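Local coordinates for protein GH26A (Muricauda sp. MAR_2010_75, PDB 6Q75) that probably hydrolyses glycosidic bonds in beta-linked polysaccharides such as mannans, as a glycoside hydrolase of family 26, at residues 46-51 with 321-326; 103-108 with 166-171; 279-284 with 296-301. All coordinates share one frame; numbering follows the deposited sequence.

All three contacts are buried and reach one parallel sheet, consistent with the (beta/alpha)8 barrel of family 26 enzymes, yet they differ in chemistry. Interactions 1 and 2 are strand pairings fixed by backbone hydrogen bonds, with apolar side chains packed on the faces; in interaction 2 a threonine hydroxyl and a bridging water add to them. Interaction 3 has no hydrogen bond across it and consists of a loop packed on a strand through apolar groups and a CH-pi contact. Strand 46-51 of interaction 1 is a direct neighbour of strand 293-299 of interaction 3, where H51 N probably bonds to V298 O. Interaction 2 meets both through packing, with L47 on I104 and M297 on T106.

Interaction 1 of 3, residues 46-51 with 321-326; sequences ILAGQH and TITKDE
A chi1 of -62° places CG2 of I322 opposite its own backbone N, where L47 CD2 reaches it at 3.6 Å, the two side chains slanting across one another. The pair lies on one face of a short parallel ladder: residues 321-322 add themselves to strand 46-51, a strand of the (beta/alpha)8 barrel expected for this family. I322 uses both its backbone groups, giving its N-H to I46 O (2.8 Å from N) and receiving A48 N at its own O (2.9 Å, N-H...O angle 175°), the parallel pattern in which one residue bonds to both flanks of its partner, here L47. On the reverse face I46 and T321 run side by side, I46 CG2 being 3.9 Å from T321 OG1, whose hydroxyl is hydrogen-bonded to V315 O. A48 CB points toward the second segment and meets T321 CG2 at 3.8 Å and T323 CG2 at 4.1 Å. At T323 the chain turns into a 3-10 segment, and an alanine here would probably leave the D325 carboxylate without its hydroxyl partner and A48 CB with less cover. T323 OG1 meets D325 OD1 at 2.7 Å on the syn side of the carboxylate, 32° out of its plane.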
ATOM      1  N   ILE A  46     -15.707  -3.518   6.139  1.00 22.33           N
ATOM      2  CA  ILE A  46     -14.412  -3.667   5.471  1.00 20.41           C
ATOM      3  C   ILE A  46     -14.596  -3.506   3.964  1.00 19.87           C
ATOM      4  O   ILE A  46     -15.521  -4.076   3.375  1.00 22.65           O
ATOM      5  CB  ILE A  46     -13.746  -5.017   5.824  1.00 20.02           C
ATOM      6  CG1 ILE A  46     -12.353  -5.123   5.212  1.00 20.45           C
ATOM      7  CG2 ILE A  46     -14.647  -6.201   5.426  1.00 22.63           C
ATOM      8  CD1 ILE A  46     -11.515  -6.249   5.803  1.00 22.04           C
ATOM      9  N   LEU A  47     -13.714  -2.716   3.340  1.00 20.99           N
ATOM     10  CA  LEU A  47     -13.766  -2.495   1.898  1.00 18.80           C
ATOM     11  C   LEU A  47     -13.091  -3.641   1.154  1.00 18.06           C
ATOM     12  O   LEU A  47     -11.941  -3.989   1.455  1.00 20.22           O
ATOM     13  CB  LEU A  47     -13.066  -1.175   1.538  1.00 18.55           C
ATOM     14  CG  LEU A  47     -13.711   0.064   2.143  1.00 21.52           C
ATOM     15  CD1 LEU A  47     -12.693   1.163   2.191  1.00 19.17           C
ATOM     16  CD2 LEU A  47     -14.891   0.473   1.269  1.00 24.36           C
ATOM     17  N   ALA A  48     -13.784  -4.204   0.149  1.00 18.22           N
ATOM     18  CA  ALA A  48     -13.176  -5.234  -0.706  1.00 18.39           C
ATOM     19  C   ALA A  48     -12.239  -4.601  -1.727  1.00 20.64           C
ATOM     20  O   ALA A  48     -12.627  -3.668  -2.435  1.00 19.28           O
ATOM     21  CB  ALA A  48     -14.249  -6.033  -1.446  1.00 19.37           C
ATOM     22  N   GLY A  49     -11.030  -5.153  -1.858  1.00 18.02           N
ATOM     23  CA  GLY A  49     -10.037  -4.562  -2.732  1.00 18.07           C
ATOM     24  C   GLY A  49      -9.294  -5.617  -3.525  1.00 16.61           C
ATOM     25  O   GLY A  49      -9.254  -6.797  -3.157  1.00 17.29           O
ATOM     26  N   GLN A  50      -8.686  -5.165  -4.621  1.00 18.21           N
ATOM     27  CA  GLN A  50      -8.014  -6.074  -5.547  1.00 15.79           C
ATOM     28  C   GLN A  50      -6.872  -5.338  -6.239  1.00 17.09           C
ATOM     29  O   GLN A  50      -7.077  -4.237  -6.751  1.00 15.83           O
ATOM     30  CB  GLN A  50      -9.003  -6.614  -6.582  1.00 16.39           C
ATOM     31  CG  GLN A  50      -8.346  -7.506  -7.642  1.00 17.87           C
ATOM     32  CD  GLN A  50      -7.928  -8.869  -7.096  1.00 21.18           C
ATOM     33  OE1 GLN A  50      -8.699  -9.545  -6.423  1.00 19.53           O
ATOM     34  NE2 GLN A  50      -6.691  -9.286  -7.410  1.00 19.63           N
ATOM     35  N   HIS A  51      -5.710  -5.981  -6.292  1.00 15.45           N
ATOM     36  CA  HIS A  51      -4.502  -5.472  -6.932  1.00 15.53           C
ATOM     37  C   HIS A  51      -4.326  -6.118  -8.299  1.00 15.93           C
ATOM     38  O   HIS A  51      -4.703  -7.276  -8.499  1.00 18.79           O
ATOM     39  CB  HIS A  51      -3.301  -5.775  -6.045  1.00 15.74           C
ATOM     40  CG  HIS A  51      -1.983  -5.387  -6.636  1.00 16.04           C
ATOM     41  ND1 HIS A  51      -1.463  -4.128  -6.466  1.00 18.01           N
ATOM     42  CD2 HIS A  51      -1.052  -6.089  -7.333  1.00 15.57           C
ATOM     43  CE1 HIS A  51      -0.272  -4.056  -7.043  1.00 16.61           C
ATOM     44  NE2 HIS A  51      -0.001  -5.225  -7.588  1.00 16.22           N
ATOM     45  N   THR A 321     -18.925  -6.461   4.348  1.00 28.57           N
ATOM     46  CA  THR A 321     -18.012  -6.177   3.243  1.00 24.66           C
ATOM     47  C   THR A 321     -18.657  -5.159   2.323  1.00 25.74           C
ATOM     48  O   THR A 321     -19.818  -5.312   1.938  1.00 27.18           O
ATOM     49  CB  THR A 321     -17.691  -7.446   2.452  1.00 24.56           C
ATOM     50  OG1 THR A 321     -17.032  -8.381   3.301  1.00 24.83           O
ATOM     51  CG2 THR A 321     -16.761  -7.103   1.244  1.00 21.19           C
ATOM     52  N   ILE A 322     -17.884  -4.146   1.936  1.00 22.29           N
ATOM     53  CA  ILE A 322     -18.355  -3.063   1.086  1.00 24.32           C
ATOM     54  C   ILE A 322     -17.704  -3.214  -0.284  1.00 24.43           C
ATOM     55  O   ILE A 322     -16.469  -3.245  -0.397  1.00 22.30           O
ATOM     56  CB  ILE A 322     -18.014  -1.696   1.699  1.00 26.24           C
ATOM     57  CG1 ILE A 322     -18.727  -1.553   3.053  1.00 30.90           C
ATOM     58  CG2 ILE A 322     -18.326  -0.553   0.709  1.00 24.65           C
ATOM     59  CD1 ILE A 322     -18.226  -0.397   3.891  1.00 34.18           C
ATOM     60  N   THR A 323     -18.529  -3.301  -1.318  1.00 22.98           N
ATOM     61  CA  THR A 323     -18.049  -3.274  -2.688  1.00 24.94           C
ATOM     62  C   THR A 323     -18.348  -1.909  -3.320  1.00 23.40           C
ATOM     63  O   THR A 323     -18.959  -1.017  -2.707  1.00 24.11           O
ATOM     64  CB  THR A 323     -18.636  -4.447  -3.470  1.00 25.46           C
ATOM     65  OG1 THR A 323     -20.060  -4.424  -3.371  1.00 26.42           O
ATOM     66  CG2 THR A 323     -18.125  -5.762  -2.890  1.00 26.03           C
ATOM     67  N   LYS A 324     -17.874  -1.725  -4.556  1.00 23.28           N
ATOM     68  CA  LYS A 324     -17.871  -0.375  -5.134  1.00 26.43           C
ATOM     69  C   LYS A 324     -19.268   0.226  -5.137  1.00 27.65           C
ATOM     70  O   LYS A 324     -19.441   1.402  -4.797  1.00 28.50           O
ATOM     71  CB  LYS A 324     -17.290  -0.384  -6.548  1.00 25.44           C
ATOM     72  CG  LYS A 324     -17.176   1.025  -7.176  1.00 26.69           C
ATOM     73  CD  LYS A 324     -16.448   0.999  -8.512  1.00 25.68           C
ATOM     74  CE  LYS A 324     -17.264   0.312  -9.593  1.00 28.12           C
ATOM     75  NZ  LYS A 324     -18.359   1.119 -10.131  1.00 29.74           N
ATOM     76  N   ASP A 325     -20.273  -0.574  -5.499  1.00 30.17           N
ATOM     77  CA  ASP A 325     -21.653  -0.113  -5.584  1.00 34.91           C
ATOM     78  C   ASP A 325     -22.214   0.325  -4.237  1.00 34.54           C
ATOM     79  O   ASP A 325     -23.255   0.986  -4.202  1.00 38.80           O
ATOM     80  CB  ASP A 325     -22.513  -1.252  -6.152  1.00 38.32           C
ATOM     81  CG  ASP A 325     -22.401  -2.550  -5.324  1.00 40.30           C
ATOM     82  OD1 ASP A 325     -21.347  -3.229  -5.360  1.00 38.38           O
ATOM     83  OD2 ASP A 325     -23.389  -2.907  -4.642  1.00 43.51           O
ATOM     84  N   GLU A 326     -21.538   0.002  -3.139  1.00 33.09           N
ATOM     85  CA  GLU A 326     -22.024   0.279  -1.797  1.00 33.86           C
ATOM     86  C   GLU A 326     -21.319   1.433  -1.111  1.00 32.08           C
ATOM     87  O   GLU A 326     -21.646   1.726   0.043  1.00 32.05           O
ATOM     88  CB  GLU A 326     -21.869  -0.944  -0.895  1.00 34.50           C
ATOM     89  CG  GLU A 326     -22.493  -2.197  -1.375  1.00 36.79           C
ATOM     90  CD  GLU A 326     -22.285  -3.286  -0.359  1.00 38.88           C
ATOM     91  OE1 GLU A 326     -23.083  -3.344   0.605  1.00 42.45           O
ATOM     92  OE2 GLU A 326     -21.316  -4.045  -0.489  1.00 37.25           O
TER

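Interaction 2 of 3, residues 103-108 with 166-171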
ATOM      1  N   ALA A 103     -14.348   3.959  -7.679  1.00 22.41           N
ATOM      2  CA  ALA A 103     -13.451   3.138  -6.883  1.00 23.17           C
ATOM      3  C   ALA A 103     -12.544   4.001  -6.013  1.00 22.14           C
ATOM      4  O   ALA A 103     -12.300   5.184  -6.287  1.00 24.70           O
ATOM      5  CB  ALA A 103     -12.577   2.260  -7.786  1.00 23.39           C
ATOM      6  N   ILE A 104     -12.050   3.399  -4.944  1.00 21.40           N
ATOM      7  CA  ILE A 104     -11.036   4.015  -4.089  1.00 22.51           C
ATOM      8  C   ILE A 104      -9.680   3.516  -4.568  1.00 22.18           C
ATOM      9  O   ILE A 104      -9.513   2.320  -4.809  1.00 21.90           O
ATOM     10  CB  ILE A 104     -11.288   3.679  -2.608  1.00 21.33           C
ATOM     11  CG1 ILE A 104     -12.604   4.327  -2.128  1.00 22.67           C
ATOM     12  CG2 ILE A 104     -10.139   4.134  -1.729  1.00 18.90           C
ATOM     13  CD1 ILE A 104     -13.127   3.741  -0.817  1.00 23.79           C
ATOM     14  N   VAL A 105      -8.715   4.432  -4.763  1.00 18.90           N
ATOM     15  CA  VAL A 105      -7.464   4.100  -5.451  1.00 18.59           C
ATOM     16  C   VAL A 105      -6.347   3.893  -4.439  1.00 20.98           C
ATOM     17  O   VAL A 105      -6.113   4.749  -3.578  1.00 21.25           O
ATOM     18  CB  VAL A 105      -7.064   5.211  -6.440  1.00 19.23           C
ATOM     19  CG1 VAL A 105      -5.593   5.010  -6.929  1.00 22.49           C
ATOM     20  CG2 VAL A 105      -8.032   5.279  -7.580  1.00 21.82           C
ATOM     21  N   THR A 106      -5.610   2.779  -4.568  1.00 18.99           N
ATOM     22  CA  THR A 106      -4.385   2.595  -3.798  1.00 19.92           C
ATOM     23  C   THR A 106      -3.218   2.300  -4.740  1.00 18.77           C
ATOM     24  O   THR A 106      -3.380   1.619  -5.754  1.00 18.07           O
ATOM     25  CB  THR A 106      -4.523   1.474  -2.718  1.00 20.65           C
ATOM     26  OG1 THR A 106      -3.315   1.420  -1.948  1.00 18.18           O
ATOM     27  CG2 THR A 106      -4.828   0.084  -3.321  1.00 21.19           C
ATOM     28  N   LEU A 107      -2.053   2.874  -4.432  1.00 16.76           N
ATOM     29  CA  LEU A 107      -0.860   2.697  -5.260  1.00 16.88           C
ATOM     30  C   LEU A 107       0.336   2.369  -4.376  1.00 16.46           C
ATOM     31  O   LEU A 107       0.477   2.913  -3.272  1.00 16.31           O
ATOM     32  CB  LEU A 107      -0.567   3.969  -6.093  1.00 18.28           C
ATOM     33  CG  LEU A 107      -1.692   4.281  -7.093  1.00 20.31           C
ATOM     34  CD1 LEU A 107      -1.462   5.663  -7.736  1.00 18.87           C
ATOM     35  CD2 LEU A 107      -1.794   3.187  -8.167  1.00 18.26           C
ATOM     36  N   MET A 108       1.168   1.442  -4.851  1.00 16.45           N
ATOM     37  CA  MET A 108       2.421   1.062  -4.213  1.00 17.24           C
ATOM     38  C   MET A 108       3.568   1.281  -5.204  1.00 17.90           C
ATOM     39  O   MET A 108       3.369   1.781  -6.321  1.00 17.67           O
ATOM     40  CB  MET A 108       2.374  -0.395  -3.737  1.00 16.93           C
ATOM     41  CG  MET A 108       2.224  -1.380  -4.895  1.00 18.39           C
ATOM     42  SD  MET A 108       1.882  -3.067  -4.348  1.00 18.46           S
ATOM     43  CE  MET A 108       3.310  -3.380  -3.299  1.00 20.06           C
ATOM     44  N   ALA A 166      -6.170  15.893 -11.055  1.00 26.23           N
ATOM     45  CA  ALA A 166      -7.467  15.262 -11.291  1.00 29.28           C
ATOM     46  C   ALA A 166      -8.284  15.089 -10.018  1.00 28.66           C
ATOM     47  O   ALA A 166      -9.389  14.534 -10.089  1.00 28.38           O
ATOM     48  CB  ALA A 166      -7.276  13.892 -11.955  1.00 27.60           C
ATOM     49  N   LYS A 167      -7.764  15.528  -8.868  1.00 25.98           N
ATOM     50  CA  LYS A 167      -8.451  15.472  -7.571  1.00 25.36           C
ATOM     51  C   LYS A 167      -8.700  14.035  -7.114  1.00 25.45           C
ATOM     52  O   LYS A 167      -9.729  13.746  -6.517  1.00 25.58           O
ATOM     53  CB  LYS A 167      -9.768  16.267  -7.583  1.00 26.47           C
ATOM     54  CG  LYS A 167      -9.606  17.678  -8.203  1.00 27.77           C
ATOM     55  CD  LYS A 167     -10.929  18.432  -8.354  1.00 33.16           C
ATOM     56  CE  LYS A 167     -11.674  18.581  -7.045  1.00 35.87           C
ATOM     57  NZ  LYS A 167     -12.859  19.502  -7.193  1.00 40.54           N
ATOM     58  N   VAL A 168      -7.742  13.148  -7.359  1.00 23.66           N
ATOM     59  CA  VAL A 168      -7.816  11.752  -6.919  1.00 22.30           C
ATOM     60  C   VAL A 168      -7.026  11.614  -5.622  1.00 24.38           C
ATOM     61  O   VAL A 168      -5.802  11.810  -5.634  1.00 21.81           O
ATOM     62  CB  VAL A 168      -7.277  10.786  -7.989  1.00 21.81           C
ATOM     63  CG1 VAL A 168      -7.469   9.270  -7.542  1.00 20.84           C
ATOM     64  CG2 VAL A 168      -7.940  11.037  -9.342  1.00 22.63           C
ATOM     65  N   PRO A 169      -7.657  11.234  -4.506  1.00 21.40           N
ATOM     66  CA  PRO A 169      -6.897  10.907  -3.300  1.00 20.80           C
ATOM     67  C   PRO A 169      -6.319   9.511  -3.444  1.00 24.06           C
ATOM     68  O   PRO A 169      -6.959   8.627  -4.023  1.00 20.61           O
ATOM     69  CB  PRO A 169      -7.967  10.935  -2.197  1.00 21.05           C
ATOM     70  CG  PRO A 169      -9.198  10.423  -2.915  1.00 25.98           C
ATOM     71  CD  PRO A 169      -9.082  10.883  -4.374  1.00 25.64           C
ATOM     72  N   ILE A 170      -5.118   9.296  -2.892  1.00 19.30           N
ATOM     73  CA  ILE A 170      -4.390   8.042  -3.105  1.00 19.78           C
ATOM     74  C   ILE A 170      -4.076   7.385  -1.765  1.00 19.62           C
ATOM     75  O   ILE A 170      -3.469   8.011  -0.897  1.00 18.76           O
ATOM     76  CB  ILE A 170      -3.089   8.289  -3.895  1.00 21.03           C
ATOM     77  CG1 ILE A 170      -3.395   9.061  -5.186  1.00 22.43           C
ATOM     78  CG2 ILE A 170      -2.303   6.971  -4.117  1.00 20.29           C
ATOM     79  CD1 ILE A 170      -4.191   8.291  -6.197  1.00 23.36           C
ATOM     80  N   LEU A 171      -4.476   6.108  -1.588  1.00 17.39           N
ATOM     81  CA  LEU A 171      -3.913   5.347  -0.481  1.00 16.88           C
ATOM     82  C   LEU A 171      -2.500   4.932  -0.882  1.00 18.03           C
ATOM     83  O   LEU A 171      -2.309   3.956  -1.618  1.00 19.17           O
ATOM     84  CB  LEU A 171      -4.784   4.121  -0.173  1.00 16.56           C
ATOM     85  CG  LEU A 171      -6.198   4.491   0.281  1.00 18.38           C
ATOM     86  CD1 LEU A 171      -7.093   3.229   0.282  1.00 17.29           C
ATOM     87  CD2 LEU A 171      -6.202   5.126   1.683  1.00 19.44           C
TER
HETATM   88  O   HOH W   1      -9.389   7.220  -4.359  1.00 23.52           O
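V105 and I170 lie alongside each other and point the same way, so that V105 CG1 meets I170 CD1 at 3.6 Å. Two more side chains join this face. V168 crosses V105 at about a right angle, its CG1 4.0 Å from V105 CG2, and L107 slants over I170 with its CD1 3.9 Å from I170 CG2. I170 thus offers two branches, CD1 mainly to V105 and CG2 to L107: its chi1 of -53° sets CG2 opposite the backbone N, towards L107, and a chi2 of -67° then helps to turn CD1 to V105. The other face carries T106 and L171, which also cross at a slant, while L171 CD1 reaches back to I104 CG2 at 3.8 Å.

Parallel strand pairing underlies both faces. L171 N bonds to V105 O at 2.9 Å. L171 O is gripped twice, from opposite faces of its plane: by T106 OG1 at 2.7 Å and by L107 N at 3.0 Å. The threonine hydroxyl also bonds to R173 NH2, tying it to the strand's continuation. Farther back the chains splay, residues 104-107 and 168-171 running 67° apart, and a water joins them, accepting from V105 N and donating to P169 O.

Strand 104-108 is held by strand 74-78 as well, through backbone bonds of I104 and T106 to W75. Helix 88-100 covers the V105-I170 face, with I91 on L107 and Y99 on V168, whereas helix 30-40 supplies L35 to I104 and P169.

Interaction 3 of 3, residues 279-284 with 296-301; sequences GQLPRP and FMVWSN
The loop that leaves strand 273-278 for helix 284-289 folds back over strand 293-299, bringing L281 onto F296 and V298. L281 CD2 sits over one face of the F296 ring, 3.9 Å from the ring centroid and 30° off the ring normal, a CH-pi contact whose closest pair is L281 CD2 to F296 CE1 at 3.4 Å. The same methyl meets V298 CG2 at 3.5 Å, tighter than usual for two carbons, with the L281 and V298 side chains at about a right angle. One leucine methyl therefore meets the aromatic face and the valine methyl along directions roughly at right angles, filling the corner they make. Strands 273-278 and 293-299, parallel neighbours in the sheet, and helix 284-289 between them form a beta-alpha-beta crossover, the repeating unit of the (beta/alpha)8 barrel. With chi1 at 63°, F296 presents a ring face to L281 CD2. P282 CG comes obliquely to the ring, 4.3 Å from F296 CD2, and V298 CG1 lies 4.1 Å from G279 O. No hydrogen bond spans the two segments; the loop backbone is instead held by N307, which bonds to both L281 N and G279 O. From helix 309-316, V315 touches L281 and F296 alike.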
ATOM      1  N   GLY A 279      -3.685 -13.038   0.400  1.00 15.44           N
ATOM      2  CA  GLY A 279      -3.848 -14.072  -0.602  1.00 15.73           C
ATOM      3  C   GLY A 279      -5.182 -14.753  -0.345  1.00 16.08           C
ATOM      4  O   GLY A 279      -6.200 -14.344  -0.901  1.00 17.53           O
ATOM      5  N   GLN A 280      -5.181 -15.767   0.510  1.00 16.51           N
ATOM      6  CA  GLN A 280      -6.430 -16.315   1.026  1.00 16.81           C
ATOM      7  C   GLN A 280      -7.237 -15.222   1.720  1.00 16.71           C
ATOM      8  O   GLN A 280      -6.715 -14.499   2.570  1.00 19.59           O
ATOM      9  CB  GLN A 280      -6.142 -17.430   2.039  1.00 20.60           C
ATOM     10  CG  GLN A 280      -5.396 -18.610   1.466  1.00 24.17           C
ATOM     11  CD  GLN A 280      -5.238 -19.718   2.498  1.00 23.16           C
ATOM     12  OE1 GLN A 280      -5.978 -19.754   3.492  1.00 24.15           O
ATOM     13  NE2 GLN A 280      -4.271 -20.618   2.274  1.00 25.18           N
ATOM     14  N   LEU A 281      -8.507 -15.105   1.348  1.00 17.10           N
ATOM     15  CA  LEU A 281      -9.353 -14.048   1.899  1.00 17.18           C
ATOM     16  C   LEU A 281      -9.624 -14.286   3.385  1.00 18.61           C
ATOM     17  O   LEU A 281      -9.614 -15.434   3.841  1.00 20.92           O
ATOM     18  CB  LEU A 281     -10.675 -13.991   1.144  1.00 20.38           C
ATOM     19  CG  LEU A 281     -10.593 -13.322  -0.226  1.00 20.46           C
ATOM     20  CD1 LEU A 281     -11.807 -13.693  -1.064  1.00 23.94           C
ATOM     21  CD2 LEU A 281     -10.544 -11.822  -0.015  1.00 19.14           C
ATOM     22  N   PRO A 282      -9.903 -13.227   4.153  1.00 18.88           N
ATOM     23  CA  PRO A 282     -10.358 -13.413   5.545  1.00 21.28           C
ATOM     24  C   PRO A 282     -11.798 -13.907   5.581  1.00 24.23           C
ATOM     25  O   PRO A 282     -12.702 -13.258   5.046  1.00 26.10           O
ATOM     26  CB  PRO A 282     -10.234 -12.012   6.152  1.00 22.42           C
ATOM     27  CG  PRO A 282     -10.323 -11.063   4.968  1.00 22.96           C
ATOM     28  CD  PRO A 282      -9.705 -11.801   3.792  1.00 18.83           C
ATOM     29  N   ARG A 283     -12.013 -15.054   6.228  1.00 22.21           N
ATOM     30  CA  ARG A 283     -13.359 -15.566   6.374  1.00 23.22           C
ATOM     31  C   ARG A 283     -14.161 -14.692   7.333  1.00 25.15           C
ATOM     32  O   ARG A 283     -13.599 -14.038   8.214  1.00 26.02           O
ATOM     33  CB  ARG A 283     -13.336 -16.993   6.912  1.00 27.71           C
ATOM     34  CG  ARG A 283     -12.389 -17.928   6.199  1.00 32.67           C
ATOM     35  CD  ARG A 283     -12.785 -19.355   6.471  1.00 38.34           C
ATOM     36  NE  ARG A 283     -14.191 -19.564   6.134  1.00 46.81           N
ATOM     37  CZ  ARG A 283     -14.841 -20.712   6.294  1.00 51.77           C
ATOM     38  NH1 ARG A 283     -16.121 -20.803   5.954  1.00 54.03           N
ATOM     39  NH2 ARG A 283     -14.213 -21.767   6.795  1.00 53.20           N
ATOM     40  N   PRO A 284     -15.493 -14.727   7.224  1.00 28.69           N
ATOM     41  CA  PRO A 284     -16.337 -13.971   8.172  1.00 27.14           C
ATOM     42  C   PRO A 284     -15.973 -14.166   9.639  1.00 27.39           C
ATOM     43  O   PRO A 284     -15.985 -13.184  10.385  1.00 27.84           O
ATOM     44  CB  PRO A 284     -17.743 -14.508   7.855  1.00 30.09           C
ATOM     45  CG  PRO A 284     -17.666 -14.785   6.371  1.00 28.69           C
ATOM     46  CD  PRO A 284     -16.286 -15.347   6.143  1.00 28.37           C
ATOM     47  N   PHE A 296      -9.230  -4.986   2.620  1.00 16.87           N
ATOM     48  CA  PHE A 296      -8.282  -6.011   2.222  1.00 16.34           C
ATOM     49  C   PHE A 296      -8.001  -5.803   0.747  1.00 21.10           C
ATOM     50  O   PHE A 296      -8.845  -5.263   0.033  1.00 18.93           O
ATOM     51  CB  PHE A 296      -8.830  -7.433   2.492  1.00 16.42           C
ATOM     52  CG  PHE A 296     -10.062  -7.780   1.706  1.00 19.50           C
ATOM     53  CD1 PHE A 296      -9.989  -8.139   0.356  1.00 20.09           C
ATOM     54  CD2 PHE A 296     -11.299  -7.840   2.335  1.00 20.46           C
ATOM     55  CE1 PHE A 296     -11.141  -8.510  -0.359  1.00 18.96           C
ATOM     56  CE2 PHE A 296     -12.450  -8.194   1.626  1.00 20.88           C
ATOM     57  CZ  PHE A 296     -12.371  -8.540   0.280  1.00 19.06           C
ATOM     58  N   MET A 297      -6.816  -6.237   0.284  1.00 20.08           N
ATOM     59  CA  MET A 297      -6.484  -6.142  -1.135  1.00 15.82           C
ATOM     60  C   MET A 297      -5.874  -7.464  -1.580  1.00 19.12           C
ATOM     61  O   MET A 297      -4.741  -7.775  -1.208  1.00 18.12           O
ATOM     62  CB  MET A 297      -5.506  -4.981  -1.408  1.00 15.83           C
ATOM     63  CG  MET A 297      -5.369  -4.759  -2.902  1.00 17.93           C
ATOM     64  SD  MET A 297      -4.089  -3.587  -3.397  1.00 20.67           S
ATOM     65  CE  MET A 297      -2.610  -4.424  -2.812  1.00 19.41           C
ATOM     66  N   VAL A 298      -6.624  -8.247  -2.361  1.00 17.99           N
ATOM     67  CA  VAL A 298      -6.106  -9.518  -2.855  1.00 16.90           C
ATOM     68  C   VAL A 298      -5.038  -9.283  -3.912  1.00 18.41           C
ATOM     69  O   VAL A 298      -5.143  -8.368  -4.745  1.00 19.14           O
ATOM     70  CB  VAL A 298      -7.253 -10.383  -3.397  1.00 16.92           C
ATOM     71  CG1 VAL A 298      -6.713 -11.680  -3.965  1.00 19.28           C
ATOM     72  CG2 VAL A 298      -8.210 -10.670  -2.289  1.00 17.33           C
ATOM     73  N   TRP A 299      -3.984 -10.091  -3.865  1.00 15.66           N
ATOM     74  CA  TRP A 299      -2.835  -9.908  -4.751  1.00 16.25           C
ATOM     75  C   TRP A 299      -3.105 -10.571  -6.095  1.00 18.44           C
ATOM     76  O   TRP A 299      -2.989 -11.784  -6.222  1.00 19.26           O
ATOM     77  CB  TRP A 299      -1.580 -10.493  -4.121  1.00 16.27           C
ATOM     78  CG  TRP A 299      -0.356 -10.130  -4.936  1.00 16.66           C
ATOM     79  CD1 TRP A 299       0.293 -10.916  -5.839  1.00 20.05           C
ATOM     80  CD2 TRP A 299       0.296  -8.852  -4.967  1.00 16.89           C
ATOM     81  NE1 TRP A 299       1.353 -10.223  -6.392  1.00 20.24           N
ATOM     82  CE2 TRP A 299       1.366  -8.951  -5.878  1.00 19.28           C
ATOM     83  CE3 TRP A 299       0.099  -7.644  -4.282  1.00 19.52           C
ATOM     84  CZ2 TRP A 299       2.232  -7.872  -6.144  1.00 19.33           C
ATOM     85  CZ3 TRP A 299       0.954  -6.587  -4.543  1.00 19.42           C
ATOM     86  CH2 TRP A 299       2.007  -6.708  -5.468  1.00 21.47           C
ATOM     87  N   SER A 300      -3.421  -9.774  -7.114  1.00 17.53           N
ATOM     88  CA  SER A 300      -3.564 -10.295  -8.478  1.00 17.16           C
ATOM     89  C   SER A 300      -4.253 -11.648  -8.584  1.00 17.78           C
ATOM     90  O   SER A 300      -5.410 -11.773  -8.182  1.00 18.50           O
ATOM     91  CB  SER A 300      -2.199 -10.339  -9.145  1.00 17.41           C
ATOM     92  OG  SER A 300      -1.718  -8.979  -9.225  1.00 17.42           O
ATOM     93  N   ASN A 301      -3.587 -12.659  -9.160  1.00 18.15           N
ATOM     94  CA  ASN A 301      -4.339 -13.887  -9.434  1.00 18.20           C
ATOM     95  C   ASN A 301      -4.497 -14.771  -8.213  1.00 17.89           C
ATOM     96  O   ASN A 301      -5.049 -15.872  -8.345  1.00 19.98           O
ATOM     97  CB  ASN A 301      -3.712 -14.713 -10.577  1.00 20.96           C
ATOM     98  CG  ASN A 301      -4.730 -15.681 -11.225  1.00 23.33           C
ATOM     99  OD1 ASN A 301      -5.883 -15.314 -11.450  1.00 23.81           O
ATOM    100  ND2 ASN A 301      -4.303 -16.918 -11.506  1.00 24.61           N
TER